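Local coordinates for ABC transporter substrate-binding protein (PDB 6TFX), which binds the opine mannopinic acid as a periplasmic solute-binding protein and probably delivers it to an ABC transporter for import, at residues A[304-312]-A[445-456]; A[397-405]-A[412-422]. All coordinates share one frame; numbering follows the deposited sequence.

Along the chain the segments come in the order 304-312, 397-405, 412-422 and 445-456, so the compact pair of contact 2 falls between the two distant segments of contact 1. Their centres are about 15 Å apart, and they meet where Ile448 of helix 434-450 packs on Tyr400 of helix 392-400. Cys453 from contact 1 and Cys418 from contact 2 bind one magnesium ion, which thus joins the loop before helix 422-430 to the turn between helix 434-450 and strand 454-467. The side chain of Val413 in contact 2 is about 5 Å from the bound N72 (mannopinic acid), and that of Pro456 in contact 1 about 12 Å from it.

Contact 1 (A[304-312]-A[445-456]); sequences DPDAGVLNY and QKLIVSNVCAIP. With MG (magnesium ion), chain G.
Asp304 and Lys446 form the salt bridge of this contact, with NZ of Lys446 2.7 Å from OD2 of Asp304 on the syn side, somewhat out of the carboxylate plane. The lysine chain runs extended over the loop and bends only at its last torsion (chi4 71°), which turns the ammonium group onto the acid. The other oxygen, OD1 of Asp304, accepts the backbone N of Asp306 in an Asx turn, so aspartate suits a place where one carboxylate must both shape the loop and meet a charge on the helix.

Two further polar links tie the backbone of the loop to the helix. Gln445 OE1 accepts the backbone N of Asp304 at 3.0 Å and also takes a hydrogen bond from Ser294. A water donates to the carbonyl oxygens of Ala307 and Lys446, at 2.6 Å to Ala307 O.

The apolar part centres on Val449. Its CG2 meets CB of Ala307 at 3.8 Å, and its CG1 lies against the Gly308 backbone; the small Ala307 lets the loop come close to the helix, while Gly308 accepts a positive phi (95°). Val309 CG2 slides past the Pro456 ring, 3.6 Å from its CG, and CD2 of Leu310 reaches CG2 of Val452 at 4.2 Å.

Val452, with positive phi, is the first residue to leave helical geometry, and bonds from Cys453 N to Ile448 O and Val452 N to Val449 O complete a Schellman motif; Cys453 binds magnesium before strand 454-467. Helix 392-400 covers Gln445 and Ile448, helix 265-272 borders Leu310 and Val452, and strand 240-255 packs on Pro456.

Contact 2 (A[397-405]-A[412-422]); sequences TQFYHSASE and VVNFSHCNVAD. With MG (magnesium ion), chain G.
Asn414 reaches across to the turn that follows helix 392-400 with its CG anti to the backbone N (chi1 179°), and its amide bonds at both ends. ND2 donates to His401 O at 2.9 Å, from above that carbonyl's plane, and to Cys418 O within its own segment; OD1 accepts Cys418 N on a lone pair. Asparagine suits the place because one flat group can supply both donors and an acceptor.

Val413 sets CG2 over the centre of the Phe399 ring, 3.4 Å from the centroid, a CH-pi contact. Val413 N donates to Gln398 O at 3.0 Å.

An irregular connection leads from helix 392-400 to helix 422-430: His401 leaves helical geometry, a 3-10 turn follows at 402-404, a single beta bridge pairs Glu405 with Asn414, and Ala421 is the N-cap of the second helix. Asp422, in that helix's first turn, grips Ser402 twice, OD1 taking its backbone N and OD2 its OG at 2.6 Å through the syn lone pair. The same carboxylate stacks on the His401 imidazole, planes 9° apart, while His401 NE2 bonds Glu426.

Glu405, extended, brings OE2 to ND1 of His417 at 2.7 Å in the ring plane, the carboxylate standing 86° to the imidazole. Cys418 places SG on the magnesium ion it shares with Cys453.

Contact 1 (A[304-312]-A[445-456])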
ATOM      1  N   ASP A 304     -11.280 -10.384  12.162  1.00 17.01           N
ATOM      2  CA  ASP A 304     -11.881 -10.732  13.456  1.00 16.53           C
ATOM      3  C   ASP A 304     -12.472  -9.458  14.082  1.00 21.52           C
ATOM      4  O   ASP A 304     -11.718  -8.644  14.632  1.00 22.19           O
ATOM      5  CB  ASP A 304     -10.824 -11.333  14.396  1.00 18.12           C
ATOM      6  CG  ASP A 304     -11.391 -11.916  15.678  1.00 24.47           C
ATOM      7  OD1 ASP A 304     -12.651 -11.805  15.898  1.00 23.04           O
ATOM      8  OD2 ASP A 304     -10.611 -12.503  16.450  1.00 23.25           O
ATOM      9  N   PRO A 305     -13.806  -9.284  14.076  1.00 21.05           N
ATOM     10  CA  PRO A 305     -14.374  -8.080  14.719  1.00 21.45           C
ATOM     11  C   PRO A 305     -14.261  -8.112  16.240  1.00 26.19           C
ATOM     12  O   PRO A 305     -14.567  -7.107  16.886  1.00 29.18           O
ATOM     13  CB  PRO A 305     -15.856  -8.090  14.299  1.00 23.79           C
ATOM     14  CG  PRO A 305     -16.042  -9.258  13.357  1.00 28.87           C
ATOM     15  CD  PRO A 305     -14.850 -10.165  13.508  1.00 24.37           C
ATOM     16  N   ASP A 306     -13.846  -9.251  16.812  1.00 21.72           N
ATOM     17  CA  ASP A 306     -13.763  -9.448  18.260  1.00 22.62           C
ATOM     18  C   ASP A 306     -12.387  -9.975  18.675  1.00 22.96           C
ATOM     19  O   ASP A 306     -12.281 -10.871  19.506  1.00 22.61           O
ATOM     20  CB  ASP A 306     -14.935 -10.365  18.727  1.00 27.45           C
ATOM     21  CG  ASP A 306     -14.945 -10.679  20.204  1.00 51.73           C
ATOM     22  OD1 ASP A 306     -14.884  -9.721  21.017  1.00 53.11           O
ATOM     23  OD2 ASP A 306     -14.984 -11.888  20.556  1.00 63.86           O
ATOM     24  N   ALA A 307     -11.304  -9.347  18.139  1.00 19.68           N
ATOM     25  CA  ALA A 307      -9.927  -9.780  18.411  1.00 18.83           C
ATOM     26  C   ALA A 307      -9.448  -9.509  19.833  1.00 22.88           C
ATOM     27  O   ALA A 307      -8.441 -10.075  20.221  1.00 21.96           O
ATOM     28  CB  ALA A 307      -8.960  -9.160  17.410  1.00 19.15           C
ATOM     29  N   GLY A 308     -10.170  -8.684  20.596  1.00 20.27           N
ATOM     30  CA  GLY A 308      -9.808  -8.407  21.986  1.00 19.05           C
ATOM     31  C   GLY A 308      -8.982  -7.152  22.205  1.00 18.93           C
ATOM     32  O   GLY A 308      -8.197  -7.098  23.143  1.00 18.55           O
ATOM     33  N   VAL A 309      -9.139  -6.136  21.343  1.00 16.39           N
ATOM     34  CA  VAL A 309      -8.386  -4.878  21.478  1.00 17.03           C
ATOM     35  C   VAL A 309      -8.543  -4.303  22.892  1.00 19.74           C
ATOM     36  O   VAL A 309      -9.652  -4.278  23.430  1.00 19.30           O
ATOM     37  CB  VAL A 309      -8.745  -3.872  20.357  1.00 21.01           C
ATOM     38  CG1 VAL A 309      -8.167  -2.476  20.625  1.00 22.28           C
ATOM     39  CG2 VAL A 309      -8.246  -4.403  19.015  1.00 20.89           C
ATOM     40  N   LEU A 310      -7.423  -3.884  23.492  1.00 17.02           N
ATOM     41  CA  LEU A 310      -7.431  -3.368  24.864  1.00 17.54           C
ATOM     42  C   LEU A 310      -8.179  -2.037  24.965  1.00 19.75           C
ATOM     43  O   LEU A 310      -8.013  -1.164  24.105  1.00 17.96           O
ATOM     44  CB  LEU A 310      -5.991  -3.256  25.386  1.00 17.75           C
ATOM     45  CG  LEU A 310      -5.390  -4.572  25.931  1.00 21.71           C
ATOM     46  CD1 LEU A 310      -5.281  -5.645  24.853  1.00 21.97           C
ATOM     47  CD2 LEU A 310      -3.989  -4.340  26.482  1.00 22.94           C
ATOM     48  N   ASN A 311      -9.006  -1.900  26.007  1.00 17.29           N
ATOM     49  CA  ASN A 311      -9.842  -0.704  26.182  1.00 17.33           C
ATOM     50  C   ASN A 311      -9.056   0.510  26.665  1.00 21.09           C
ATOM     51  O   ASN A 311      -7.941   0.390  27.155  1.00 20.71           O
ATOM     52  CB  ASN A 311     -11.007  -0.989  27.145  1.00 21.09           C
ATOM     53  CG  ASN A 311     -10.603  -1.120  28.590  1.00 32.40           C
ATOM     54  OD1 ASN A 311      -9.529  -1.647  28.926  1.00 27.35           O
ATOM     55  ND2 ASN A 311     -11.454  -0.617  29.495  1.00 29.95           N
ATOM     56  N   TYR A 312      -9.676   1.682  26.558  1.00 18.60           N
ATOM     57  CA  TYR A 312      -9.044   2.916  27.003  1.00 17.98           C
ATOM     58  C   TYR A 312      -9.218   3.032  28.509  1.00 18.68           C
ATOM     59  O   TYR A 312     -10.355   3.082  28.997  1.00 18.15           O
ATOM     60  CB  TYR A 312      -9.680   4.120  26.295  1.00 18.16           C
ATOM     61  CG  TYR A 312      -9.073   5.439  26.702  1.00 17.69           C
ATOM     62  CD1 TYR A 312      -7.760   5.760  26.365  1.00 18.07           C
ATOM     63  CD2 TYR A 312      -9.790   6.350  27.469  1.00 18.86           C
ATOM     64  CE1 TYR A 312      -7.198   6.984  26.732  1.00 18.35           C
ATOM     65  CE2 TYR A 312      -9.255   7.593  27.807  1.00 19.19           C
ATOM     66  CZ  TYR A 312      -7.957   7.902  27.439  1.00 23.86           C
ATOM     67  OH  TYR A 312      -7.409   9.101  27.825  1.00 23.56           O
ATOM     68  N   GLN A 445      -5.103 -13.291  14.848  1.00 14.51           N
ATOM     69  CA  GLN A 445      -5.343 -11.900  15.275  1.00 14.80           C
ATOM     70  C   GLN A 445      -5.453 -11.786  16.795  1.00 16.33           C
ATOM     71  O   GLN A 445      -4.865 -10.879  17.382  1.00 16.33           O
ATOM     72  CB  GLN A 445      -6.600 -11.347  14.595  1.00 14.42           C
ATOM     73  CG  GLN A 445      -6.362 -11.132  13.090  1.00 17.80           C
ATOM     74  CD  GLN A 445      -7.670 -11.032  12.336  1.00 19.66           C
ATOM     75  OE1 GLN A 445      -8.358 -10.016  12.392  1.00 15.65           O
ATOM     76  NE2 GLN A 445      -8.029 -12.105  11.628  1.00 17.03           N
ATOM     77  N   LYS A 446      -6.193 -12.725  17.440  1.00 14.51           N
ATOM     78  CA  LYS A 446      -6.358 -12.718  18.901  1.00 14.56           C
ATOM     79  C   LYS A 446      -5.002 -12.840  19.599  1.00 18.04           C
ATOM     80  O   LYS A 446      -4.756 -12.161  20.614  1.00 19.30           O
ATOM     81  CB  LYS A 446      -7.282 -13.854  19.343  1.00 16.69           C
ATOM     82  CG  LYS A 446      -8.739 -13.591  18.981  1.00 20.78           C
ATOM     83  CD  LYS A 446      -9.630 -14.618  19.658  1.00 23.22           C
ATOM     84  CE  LYS A 446     -11.097 -14.254  19.542  1.00 28.55           C
ATOM     85  NZ  LYS A 446     -11.580 -14.417  18.156  1.00 27.88           N
ATOM     86  N   LEU A 447      -4.109 -13.689  19.057  1.00 15.44           N
ATOM     87  CA  LEU A 447      -2.790 -13.861  19.668  1.00 16.51           C
ATOM     88  C   LEU A 447      -1.957 -12.607  19.520  1.00 18.76           C
ATOM     89  O   LEU A 447      -1.214 -12.247  20.436  1.00 18.04           O
ATOM     90  CB  LEU A 447      -2.048 -15.023  18.993  1.00 17.20           C
ATOM     91  CG  LEU A 447      -2.589 -16.422  19.305  1.00 21.51           C
ATOM     92  CD1 LEU A 447      -2.082 -17.443  18.298  1.00 22.35           C
ATOM     93  CD2 LEU A 447      -2.237 -16.850  20.728  1.00 24.00           C
ATOM     94  N   ILE A 448      -2.020 -11.967  18.340  1.00 13.87           N
ATOM     95  CA  ILE A 448      -1.180 -10.760  18.120  1.00 13.98           C
ATOM     96  C   ILE A 448      -1.696  -9.603  18.998  1.00 17.43           C
ATOM     97  O   ILE A 448      -0.905  -8.860  19.593  1.00 17.16           O
ATOM     98  CB  ILE A 448      -1.196 -10.384  16.620  1.00 16.35           C
ATOM     99  CG1 ILE A 448      -0.589 -11.545  15.761  1.00 16.87           C
ATOM    100  CG2 ILE A 448      -0.476  -9.032  16.376  1.00 14.75           C
ATOM    101  CD1 ILE A 448      -1.000 -11.529  14.293  1.00 20.13           C
ATOM    102  N   VAL A 449      -3.027  -9.453  19.070  1.00 14.77           N
ATOM    103  CA  VAL A 449      -3.633  -8.411  19.901  1.00 15.02           C
ATOM    104  C   VAL A 449      -3.285  -8.634  21.382  1.00 17.80           C
ATOM    105  O   VAL A 449      -2.879  -7.680  22.070  1.00 18.35           O
ATOM    106  CB  VAL A 449      -5.173  -8.387  19.705  1.00 18.16           C
ATOM    107  CG1 VAL A 449      -5.862  -7.549  20.786  1.00 19.11           C
ATOM    108  CG2 VAL A 449      -5.520  -7.850  18.323  1.00 18.29           C
ATOM    109  N   SER A 450      -3.505  -9.871  21.887  1.00 16.18           N
ATOM    110  CA  SER A 450      -3.301 -10.151  23.325  1.00 17.41           C
ATOM    111  C   SER A 450      -1.855 -10.056  23.762  1.00 18.88           C
ATOM    112  O   SER A 450      -1.590  -9.691  24.917  1.00 19.88           O
ATOM    113  CB  SER A 450      -3.910 -11.495  23.705  1.00 23.44           C
ATOM    114  OG  SER A 450      -3.196 -12.554  23.098  1.00 30.91           O
ATOM    115  N   ASN A 451      -0.897 -10.352  22.854  1.00 15.61           N
ATOM    116  CA  ASN A 451       0.529 -10.197  23.198  1.00 15.78           C
ATOM    117  C   ASN A 451       0.957  -8.729  22.985  1.00 17.65           C
ATOM    118  O   ASN A 451       2.095  -8.350  23.298  1.00 18.43           O
ATOM    119  CB  ASN A 451       1.365 -11.161  22.367  1.00 18.82           C
ATOM    120  CG  ASN A 451       1.278 -12.533  22.975  1.00 35.98           C
ATOM    121  OD1 ASN A 451       2.030 -12.859  23.896  1.00 30.22           O
ATOM    122  ND2 ASN A 451       0.302 -13.340  22.546  1.00 28.34           N
ATOM    123  N   VAL A 452       0.042  -7.912  22.427  1.00 15.72           N
ATOM    124  CA  VAL A 452       0.266  -6.480  22.206  1.00 16.27           C
ATOM    125  C   VAL A 452       1.525  -6.248  21.372  1.00 17.49           C
ATOM    126  O   VAL A 452       2.399  -5.458  21.734  1.00 18.75           O
ATOM    127  CB  VAL A 452       0.241  -5.624  23.517  1.00 18.91           C
ATOM    128  CG1 VAL A 452       0.034  -4.131  23.210  1.00 19.21           C
ATOM    129  CG2 VAL A 452      -0.807  -6.127  24.504  1.00 18.36           C
ATOM    130  N   CYS A 453       1.650  -6.999  20.273  1.00 15.94           N
ATOM    131  CA  CYS A 453       2.747  -6.778  19.338  1.00 17.47           C
ATOM    132  C   CYS A 453       2.472  -5.500  18.544  1.00 17.81           C
ATOM    133  O   CYS A 453       3.395  -4.806  18.118  1.00 17.65           O
ATOM    134  CB  CYS A 453       2.868  -7.981  18.418  1.00 20.87           C
ATOM    135  SG  CYS A 453       3.247  -9.496  19.324  1.00 27.76           S
ATOM    136  N   ALA A 454       1.185  -5.198  18.339  1.00 15.94           N
ATOM    137  CA  ALA A 454       0.787  -4.010  17.608  1.00 16.80           C
ATOM    138  C   ALA A 454      -0.514  -3.534  18.198  1.00 19.42           C
ATOM    139  O   ALA A 454      -1.288  -4.347  18.730  1.00 18.11           O
ATOM    140  CB  ALA A 454       0.616  -4.312  16.126  1.00 18.26           C
ATOM    141  N   ILE A 455      -0.716  -2.222  18.163  1.00 14.34           N
ATOM    142  CA  ILE A 455      -1.924  -1.581  18.690  1.00 13.74           C
ATOM    143  C   ILE A 455      -2.611  -0.926  17.511  1.00 15.78           C
ATOM    144  O   ILE A 455      -2.057  -0.025  16.883  1.00 15.74           O
ATOM    145  CB  ILE A 455      -1.579  -0.535  19.780  1.00 16.72           C
ATOM    146  CG1 ILE A 455      -0.758  -1.158  20.931  1.00 17.65           C
ATOM    147  CG2 ILE A 455      -2.893   0.108  20.280  1.00 18.98           C
ATOM    148  CD1 ILE A 455      -0.011  -0.088  21.737  1.00 18.77           C
ATOM    149  N   PRO A 456      -3.831  -1.362  17.189  1.00 15.17           N
ATOM    150  CA  PRO A 456      -4.515  -0.767  16.037  1.00 15.56           C
ATOM    151  C   PRO A 456      -5.047   0.604  16.360  1.00 19.62           C
ATOM    152  O   PRO A 456      -5.471   0.887  17.498  1.00 18.92           O
ATOM    153  CB  PRO A 456      -5.684  -1.716  15.771  1.00 18.12           C
ATOM    154  CG  PRO A 456      -5.925  -2.400  17.061  1.00 21.68           C
ATOM    155  CD  PRO A 456      -4.616  -2.449  17.813  1.00 18.00           C
TER
HETATM  156 MG    MG G 605       3.408 -10.767  18.046  1.00 12.12          MG
HETATM  157  O   HOH W   1      -6.993 -11.105  22.133  1.00 26.45           O

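Contact 2 (A[397-405]-A[412-422])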
ATOM      1  N   THR A 397       0.809 -12.317   7.074  1.00 12.38           N
ATOM      2  CA  THR A 397       2.146 -12.815   6.762  1.00 11.85           C
ATOM      3  C   THR A 397       3.146 -11.659   6.729  1.00 13.34           C
ATOM      4  O   THR A 397       4.244 -11.782   7.274  1.00 16.30           O
ATOM      5  CB  THR A 397       2.139 -13.578   5.423  1.00 18.54           C
ATOM      6  OG1 THR A 397       1.282 -14.726   5.556  1.00 16.68           O
ATOM      7  CG2 THR A 397       3.543 -13.998   4.998  1.00 17.51           C
ATOM      8  N   GLN A 398       2.790 -10.565   6.051  1.00 13.15           N
ATOM      9  CA  GLN A 398       3.768  -9.482   5.862  1.00 13.34           C
ATOM     10  C   GLN A 398       4.125  -8.713   7.127  1.00 16.32           C
ATOM     11  O   GLN A 398       5.289  -8.323   7.314  1.00 14.73           O
ATOM     12  CB  GLN A 398       3.240  -8.531   4.774  1.00 14.53           C
ATOM     13  CG  GLN A 398       3.120  -9.268   3.414  1.00 16.22           C
ATOM     14  CD  GLN A 398       2.670  -8.347   2.318  1.00 21.70           C
ATOM     15  OE1 GLN A 398       2.966  -7.163   2.322  1.00 19.88           O
ATOM     16  NE2 GLN A 398       1.976  -8.899   1.333  1.00 20.39           N
ATOM     17  N   PHE A 399       3.125  -8.461   7.973  1.00 13.23           N
ATOM     18  CA  PHE A 399       3.366  -7.658   9.176  1.00 13.16           C
ATOM     19  C   PHE A 399       3.658  -8.483  10.430  1.00 16.58           C
ATOM     20  O   PHE A 399       4.256  -7.923  11.374  1.00 16.39           O
ATOM     21  CB  PHE A 399       2.136  -6.799   9.462  1.00 13.48           C
ATOM     22  CG  PHE A 399       2.009  -5.616   8.550  1.00 13.08           C
ATOM     23  CD1 PHE A 399       2.654  -4.411   8.855  1.00 16.11           C
ATOM     24  CD2 PHE A 399       1.288  -5.709   7.362  1.00 14.20           C
ATOM     25  CE1 PHE A 399       2.544  -3.305   7.999  1.00 17.03           C
ATOM     26  CE2 PHE A 399       1.214  -4.615   6.478  1.00 16.41           C
ATOM     27  CZ  PHE A 399       1.814  -3.409   6.821  1.00 15.46           C
ATOM     28  N   TYR A 400       3.205  -9.750  10.501  1.00 15.31           N
ATOM     29  CA  TYR A 400       3.296 -10.475  11.756  1.00 14.93           C
ATOM     30  C   TYR A 400       3.952 -11.866  11.731  1.00 17.02           C
ATOM     31  O   TYR A 400       4.203 -12.386  12.821  1.00 17.51           O
ATOM     32  CB  TYR A 400       1.890 -10.593  12.392  1.00 14.96           C
ATOM     33  CG  TYR A 400       1.160  -9.267  12.462  1.00 13.38           C
ATOM     34  CD1 TYR A 400       1.687  -8.190  13.182  1.00 14.81           C
ATOM     35  CD2 TYR A 400      -0.047  -9.074  11.786  1.00 14.28           C
ATOM     36  CE1 TYR A 400       1.033  -6.960  13.222  1.00 15.71           C
ATOM     37  CE2 TYR A 400      -0.707  -7.847  11.820  1.00 14.46           C
ATOM     38  CZ  TYR A 400      -0.144  -6.782  12.505  1.00 15.09           C
ATOM     39  OH  TYR A 400      -0.790  -5.568  12.541  1.00 16.88           O
ATOM     40  N   HIS A 401       4.217 -12.465  10.550  1.00 14.25           N
ATOM     41  CA  HIS A 401       4.864 -13.789  10.554  1.00 14.52           C
ATOM     42  C   HIS A 401       6.360 -13.581  10.801  1.00 16.74           C
ATOM     43  O   HIS A 401       6.925 -12.617  10.279  1.00 15.75           O
ATOM     44  CB  HIS A 401       4.636 -14.501   9.225  1.00 16.07           C
ATOM     45  CG  HIS A 401       5.109 -15.920   9.239  1.00 19.25           C
ATOM     46  ND1 HIS A 401       6.453 -16.239   9.114  1.00 20.45           N
ATOM     47  CD2 HIS A 401       4.407 -17.061   9.435  1.00 20.73           C
ATOM     48  CE1 HIS A 401       6.520 -17.564   9.183  1.00 20.23           C
ATOM     49  NE2 HIS A 401       5.314 -18.101   9.370  1.00 20.66           N
ATOM     50  N   SER A 402       6.992 -14.438  11.616  1.00 15.83           N
ATOM     51  CA  SER A 402       8.408 -14.202  11.942  1.00 16.35           C
ATOM     52  C   SER A 402       9.346 -14.166  10.717  1.00 19.33           C
ATOM     53  O   SER A 402      10.416 -13.536  10.796  1.00 19.90           O
ATOM     54  CB  SER A 402       8.917 -15.205  12.977  1.00 21.40           C
ATOM     55  OG  SER A 402       9.030 -16.461  12.344  1.00 21.77           O
ATOM     56  N   ALA A 403       8.984 -14.817   9.602  1.00 17.23           N
ATOM     57  CA  ALA A 403       9.864 -14.804   8.416  1.00 18.33           C
ATOM     58  C   ALA A 403       9.987 -13.353   7.868  1.00 19.52           C
ATOM     59  O   ALA A 403      10.958 -13.006   7.196  1.00 17.96           O
ATOM     60  CB  ALA A 403       9.290 -15.711   7.330  1.00 20.38           C
ATOM     61  N   SER A 404       8.973 -12.522   8.160  1.00 15.22           N
ATOM     62  CA  SER A 404       8.941 -11.160   7.656  1.00 14.38           C
ATOM     63  C   SER A 404       9.674 -10.159   8.561  1.00 16.54           C
ATOM     64  O   SER A 404       9.685  -8.970   8.269  1.00 15.28           O
ATOM     65  CB  SER A 404       7.490 -10.730   7.486  1.00 14.87           C
ATOM     66  OG  SER A 404       6.850 -11.579   6.537  1.00 16.43           O
ATOM     67  N   GLU A 405      10.228 -10.637   9.679  1.00 15.95           N
ATOM     68  CA  GLU A 405      10.904  -9.825  10.700  1.00 16.66           C
ATOM     69  C   GLU A 405      12.011  -8.982  10.094  1.00 19.39           C
ATOM     70  O   GLU A 405      12.784  -9.486   9.280  1.00 19.38           O
ATOM     71  CB  GLU A 405      11.456 -10.794  11.774  1.00 19.31           C
ATOM     72  CG  GLU A 405      12.525 -10.291  12.710  1.00 31.53           C
ATOM     73  CD  GLU A 405      12.826 -11.296  13.810  1.00 51.52           C
ATOM     74  OE1 GLU A 405      12.490 -12.490  13.640  1.00 46.95           O
ATOM     75  OE2 GLU A 405      13.382 -10.887  14.854  1.00 49.75           O
ATOM     76  N   VAL A 412       9.840  -8.289   5.516  1.00 16.04           N
ATOM     77  CA  VAL A 412       8.833  -7.525   4.805  1.00 13.67           C
ATOM     78  C   VAL A 412       8.546  -6.297   5.680  1.00 18.33           C
ATOM     79  O   VAL A 412       9.345  -5.340   5.670  1.00 16.23           O
ATOM     80  CB  VAL A 412       7.571  -8.312   4.373  1.00 16.52           C
ATOM     81  CG1 VAL A 412       6.792  -7.529   3.319  1.00 16.44           C
ATOM     82  CG2 VAL A 412       7.934  -9.697   3.830  1.00 17.46           C
ATOM     83  N   VAL A 413       7.456  -6.354   6.483  1.00 14.93           N
ATOM     84  CA  VAL A 413       7.101  -5.200   7.320  1.00 13.24           C
ATOM     85  C   VAL A 413       6.739  -5.641   8.757  1.00 15.78           C
ATOM     86  O   VAL A 413       5.925  -4.976   9.413  1.00 15.83           O
ATOM     87  CB  VAL A 413       5.990  -4.334   6.667  1.00 17.24           C
ATOM     88  CG1 VAL A 413       6.557  -3.476   5.535  1.00 18.39           C
ATOM     89  CG2 VAL A 413       4.843  -5.194   6.146  1.00 16.86           C
ATOM     90  N   ASN A 414       7.424  -6.700   9.264  1.00 13.74           N
ATOM     91  CA  ASN A 414       7.163  -7.155  10.628  1.00 13.64           C
ATOM     92  C   ASN A 414       8.097  -6.358  11.529  1.00 15.02           C
ATOM     93  O   ASN A 414       9.174  -6.829  11.931  1.00 15.40           O
ATOM     94  CB  ASN A 414       7.322  -8.667  10.776  1.00 13.43           C
ATOM     95  CG  ASN A 414       7.082  -9.183  12.183  1.00 18.13           C
ATOM     96  OD1 ASN A 414       6.882  -8.403  13.145  1.00 16.87           O
ATOM     97  ND2 ASN A 414       7.114 -10.527  12.332  1.00 17.02           N
ATOM     98  N   PHE A 415       7.664  -5.143  11.828  1.00 14.37           N
ATOM     99  CA  PHE A 415       8.446  -4.224  12.679  1.00 14.11           C
ATOM    100  C   PHE A 415       8.388  -4.595  14.142  1.00 17.82           C
ATOM    101  O   PHE A 415       9.259  -4.170  14.907  1.00 18.82           O
ATOM    102  CB  PHE A 415       7.911  -2.800  12.531  1.00 14.63           C
ATOM    103  CG  PHE A 415       8.016  -2.303  11.109  1.00 15.21           C
ATOM    104  CD1 PHE A 415       9.261  -2.048  10.532  1.00 16.56           C
ATOM    105  CD2 PHE A 415       6.872  -2.086  10.346  1.00 16.53           C
ATOM    106  CE1 PHE A 415       9.356  -1.601   9.210  1.00 18.42           C
ATOM    107  CE2 PHE A 415       6.972  -1.609   9.037  1.00 19.04           C
ATOM    108  CZ  PHE A 415       8.210  -1.402   8.471  1.00 16.73           C
ATOM    109  N   SER A 416       7.343  -5.325  14.552  1.00 15.77           N
ATOM    110  CA  SER A 416       7.196  -5.699  15.962  1.00 15.33           C
ATOM    111  C   SER A 416       8.058  -6.886  16.336  1.00 19.15           C
ATOM    112  O   SER A 416       8.234  -7.153  17.526  1.00 19.19           O
ATOM    113  CB  SER A 416       5.733  -6.013  16.272  1.00 17.87           C
ATOM    114  OG  SER A 416       5.326  -7.154  15.535  1.00 17.19           O
ATOM    115  N   HIS A 417       8.582  -7.625  15.326  1.00 16.91           N
ATOM    116  CA  HIS A 417       9.345  -8.858  15.553  1.00 16.28           C
ATOM    117  C   HIS A 417       8.436  -9.945  16.164  1.00 21.90           C
ATOM    118  O   HIS A 417       8.883 -10.819  16.909  1.00 21.04           O
ATOM    119  CB  HIS A 417      10.635  -8.602  16.359  1.00 17.16           C
ATOM    120  CG  HIS A 417      11.598  -7.728  15.609  1.00 20.98           C
ATOM    121  ND1 HIS A 417      12.759  -8.242  15.065  1.00 22.74           N
ATOM    122  CD2 HIS A 417      11.550  -6.397  15.349  1.00 22.42           C
ATOM    123  CE1 HIS A 417      13.355  -7.225  14.455  1.00 22.20           C
ATOM    124  NE2 HIS A 417      12.684  -6.091  14.616  1.00 22.06           N
ATOM    125  N   CYS A 418       7.137  -9.885  15.792  1.00 19.55           N
ATOM    126  CA  CYS A 418       6.105 -10.824  16.244  1.00 19.12           C
ATOM    127  C   CYS A 418       6.479 -12.248  15.770  1.00 21.06           C
ATOM    128  O   CYS A 418       6.958 -12.422  14.644  1.00 20.85           O
ATOM    129  CB  CYS A 418       4.763 -10.383  15.665  1.00 19.02           C
ATOM    130  SG  CYS A 418       3.372 -11.501  16.021  1.00 24.41           S
ATOM    131  N   ASN A 419       6.239 -13.261  16.622  1.00 18.64           N
ATOM    132  CA  ASN A 419       6.426 -14.658  16.225  1.00 19.45           C
ATOM    133  C   ASN A 419       5.306 -15.558  16.794  1.00 24.08           C
ATOM    134  O   ASN A 419       5.209 -16.728  16.409  1.00 27.72           O
ATOM    135  CB  ASN A 419       7.818 -15.180  16.605  1.00 26.08           C
ATOM    136  CG  ASN A 419       8.118 -15.252  18.087  1.00 58.82           C
ATOM    137  OD1 ASN A 419       7.355 -14.795  18.949  1.00 55.29           O
ATOM    138  ND2 ASN A 419       9.261 -15.824  18.417  1.00 57.52           N
ATOM    139  N   VAL A 420       4.414 -14.977  17.605  1.00 20.39           N
ATOM    140  CA  VAL A 420       3.377 -15.695  18.371  1.00 19.05           C
ATOM    141  C   VAL A 420       2.340 -16.434  17.516  1.00 22.64           C
ATOM    142  O   VAL A 420       1.736 -17.414  18.002  1.00 22.66           O
ATOM    143  CB  VAL A 420       2.674 -14.767  19.406  1.00 23.58           C
ATOM    144  CG1 VAL A 420       1.748 -13.728  18.751  1.00 23.58           C
ATOM    145  CG2 VAL A 420       1.954 -15.575  20.497  1.00 24.67           C
ATOM    146  N   ALA A 421       2.113 -15.959  16.282  1.00 17.31           N
ATOM    147  CA  ALA A 421       1.046 -16.506  15.450  1.00 17.37           C
ATOM    148  C   ALA A 421       1.538 -17.282  14.235  1.00 18.24           C
ATOM    149  O   ALA A 421       0.741 -17.573  13.334  1.00 17.26           O
ATOM    150  CB  ALA A 421       0.141 -15.357  15.015  1.00 18.03           C
ATOM    151  N   ASP A 422       2.847 -17.644  14.191  1.00 17.37           N
ATOM    152  CA  ASP A 422       3.371 -18.335  13.009  1.00 17.46           C
ATOM    153  C   ASP A 422       2.614 -19.575  12.605  1.00 19.74           C
ATOM    154  O   ASP A 422       2.302 -19.736  11.430  1.00 19.93           O
ATOM    155  CB  ASP A 422       4.826 -18.730  13.197  1.00 19.34           C
ATOM    156  CG  ASP A 422       5.828 -17.615  13.071  1.00 24.96           C
ATOM    157  OD1 ASP A 422       5.407 -16.434  12.899  1.00 21.74           O
ATOM    158  OD2 ASP A 422       7.027 -17.910  13.135  1.00 24.16           O
TER
HETATM  159 MG    MG G 605       3.408 -10.767  18.046  1.00 12.12          MG
HETATM  160  O   HOH W   2       4.664  -5.909  13.172  1.00 14.96           O
HETATM  161  O   HOH W   3       3.644 -14.613  14.304  1.00 24.46           O